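PDB 5I0P: beta-lactamase domain protein from Burkholderia ambifaria, which binds two zinc ions and is probably a hydrolase of the metallo-beta-lactamase superfamily, its substrate not established. Local coordinates for residues P105-L110 and S230-L235. Numbering follows the deposited sequence.
With ZN (zinc ion), chain F; ZN (zinc ion), chain E.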
loop_
_atom_site.group_PDB
_atom_site.type_symbol
_atom_site.label_atom_id
_atom_site.label_comp_id
_atom_site.label_asym_id
_atom_site.label_seq_id
_atom_site.Cartn_x
_atom_site.Cartn_y
_atom_site.Cartn_z
ATOM N N PRO A 105 -7.108 1.019 4.688
ATOM C CA PRO A 105 -7.789 0.315 5.792
ATOM C C PRO A 105 -7.310 -1.127 6.013
ATOM O O PRO A 105 -7.306 -1.607 7.162
ATOM C CB PRO A 105 -9.259 0.346 5.360
ATOM C CG PRO A 105 -9.329 1.380 4.345
ATOM C CD PRO A 105 -8.039 1.439 3.639
ATOM N N ASP A 106 -6.943 -1.844 4.943
ATOM C CA ASP A 106 -6.498 -3.213 5.128
ATOM C C ASP A 106 -5.141 -3.274 5.837
ATOM O O ASP A 106 -4.826 -4.308 6.443
ATOM C CB ASP A 106 -6.506 -3.988 3.782
ATOM C CG ASP A 106 -5.871 -3.213 2.604
ATOM O OD1 ASP A 106 -5.154 -3.858 1.788
ATOM O OD2 ASP A 106 -6.074 -1.985 2.477
ATOM N N HIS A 107 -4.364 -2.177 5.845
ATOM C CA HIS A 107 -3.094 -2.176 6.572
ATOM C C HIS A 107 -3.205 -1.624 7.983
ATOM O O HIS A 107 -2.495 -2.104 8.877
ATOM C CB HIS A 107 -2.044 -1.395 5.792
ATOM C CG HIS A 107 -1.814 -1.942 4.424
ATOM N ND1 HIS A 107 -0.680 -2.659 4.088
ATOM C CD2 HIS A 107 -2.602 -1.947 3.323
ATOM C CE1 HIS A 107 -0.756 -3.031 2.823
ATOM N NE2 HIS A 107 -1.908 -2.609 2.337
ATOM N N PHE A 108 -4.166 -0.721 8.211
ATOM C CA PHE A 108 -4.210 0.162 9.361
ATOM C C PHE A 108 -5.414 -0.068 10.251
ATOM O O PHE A 108 -5.383 0.365 11.403
ATOM C CB PHE A 108 -4.238 1.618 8.877
ATOM C CG PHE A 108 -4.030 2.648 9.938
ATOM C CD1 PHE A 108 -3.037 2.513 10.892
ATOM C CD2 PHE A 108 -4.802 3.814 9.940
ATOM C CE1 PHE A 108 -2.827 3.513 11.867
ATOM C CE2 PHE A 108 -4.580 4.830 10.871
ATOM C CZ PHE A 108 -3.588 4.664 11.848
ATOM N N GLY A 109 -6.443 -0.767 9.763
ATOM C CA GLY A 109 -7.706 -0.848 10.485
ATOM C C GLY A 109 -7.579 -1.341 11.919
ATOM O O GLY A 109 -8.193 -0.778 12.836
ATOM N N LEU A 110 -6.803 -2.415 12.138
ATOM C CA LEU A 110 -6.716 -3.034 13.460
ATOM C C LEU A 110 -5.532 -2.527 14.274
ATOM O O LEU A 110 -5.136 -3.176 15.255
ATOM C CB LEU A 110 -6.651 -4.555 13.351
ATOM C CG LEU A 110 -8.010 -5.155 13.110
ATOM C CD1 LEU A 110 -7.879 -6.653 13.001
ATOM C CD2 LEU A 110 -8.897 -4.765 14.245
ATOM N N SER A 230 7.427 -4.695 0.871
ATOM C CA SER A 230 7.172 -3.721 -0.174
ATOM C C SER A 230 5.848 -2.997 -0.009
ATOM O O SER A 230 5.603 -2.034 -0.743
ATOM C CB SER A 230 7.227 -4.378 -1.559
ATOM O OG SER A 230 6.171 -5.278 -1.764
ATOM N N GLY A 231 5.027 -3.386 0.966
ATOM C CA GLY A 231 3.734 -2.730 1.122
ATOM C C GLY A 231 2.919 -2.923 -0.143
ATOM O O GLY A 231 2.875 -4.015 -0.724
ATOM N N ASP A 232 2.289 -1.855 -0.603
ATOM C CA ASP A 232 1.557 -1.905 -1.853
ATOM C C ASP A 232 2.350 -1.312 -3.011
ATOM O O ASP A 232 1.799 -1.191 -4.105
ATOM C CB ASP A 232 0.227 -1.154 -1.757
ATOM C CG ASP A 232 -0.828 -1.866 -0.939
ATOM O OD1 ASP A 232 -0.691 -3.014 -0.486
ATOM O OD2 ASP A 232 -1.863 -1.232 -0.749
ATOM N N MET A 233 3.618 -0.925 -2.809
ATOM C CA MET A 233 4.327 -0.233 -3.885
ATOM C C MET A 233 4.738 -1.194 -5.000
ATOM O O MET A 233 4.698 -0.827 -6.186
ATOM C CB MET A 233 5.549 0.520 -3.337
ATOM C CG MET A 233 5.156 1.665 -2.462
ATOM S SD MET A 233 4.321 2.996 -3.374
ATOM C CE MET A 233 5.620 3.591 -4.467
ATOM N N VAL A 234 5.112 -2.427 -4.661
ATOM C CA VAL A 234 5.459 -3.437 -5.675
ATOM C C VAL A 234 4.660 -4.693 -5.366
ATOM O O VAL A 234 4.979 -5.421 -4.411
ATOM C CB VAL A 234 6.959 -3.771 -5.722
ATOM C CG1 VAL A 234 7.252 -4.651 -6.942
ATOM C CG2 VAL A 234 7.840 -2.495 -5.686
ATOM N N LEU A 235 3.625 -4.947 -6.163
ATOM C CA LEU A 235 2.846 -6.140 -5.999
ATOM C C LEU A 235 3.075 -7.084 -7.184
ATOM O O LEU A 235 3.179 -6.627 -8.326
ATOM C CB LEU A 235 1.366 -5.814 -5.864
ATOM C CG LEU A 235 1.061 -4.798 -4.772
ATOM C CD1 LEU A 235 -0.404 -4.313 -4.862
ATOM C CD2 LEU A 235 1.365 -5.348 -3.428
HETATM ZN ZN ZN F . -3.062 -2.980 0.390
HETATM ZN ZN ZN E . -2.952 0.484 -0.265
#
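A chi1 of -58° in H107 and of -73° in D232 puts each CG next to the backbone N, opposite the carbonyl carbon, and brings both side chains to one zinc ion. They extend toward each other, the imidazole and the carboxylate turned 75° against one another. H107 NE2 binds the chain F zinc at 2.3 Å. D232 grips the same ion with both carboxylate oxygens, OD1 at 2.5 Å and OD2 at 2.4 Å. OD2 also binds the chain E zinc, at 2.1 Å, so D232 bridges the two metals. OD1 lies at the edge of the imidazole, near its plane, 3.1 Å from H107 NE2. This is not a hydrogen bond: NE2 gives its lone pair to the zinc and has no proton to offer OD1. The two atoms are neighbouring ligands of one ion. The site is the dinuclear zinc centre of the metallo-beta-lactamase fold. P105, D106 and H107 fall within its HxHxDH motif, in the short helix 105-108. D232 follows strand 227-231, and the chain F zinc joins two segments 120 residues apart at their closest ends. D106 adds OD1 to this zinc at a longer 2.7 Å, while its OD2 stays 3.8 Å from the ion. H277 completes this site; H102, H104 and H213 complete the other. The other ring nitrogen, H107 ND1, is hydrogen-bonded to D70, a second-shell carboxylate. Together with the zinc bond, this restrains the rotation of the imidazole. In the turn around D232, S230 OG donates a hydrogen bond to V234 O at 2.9 Å.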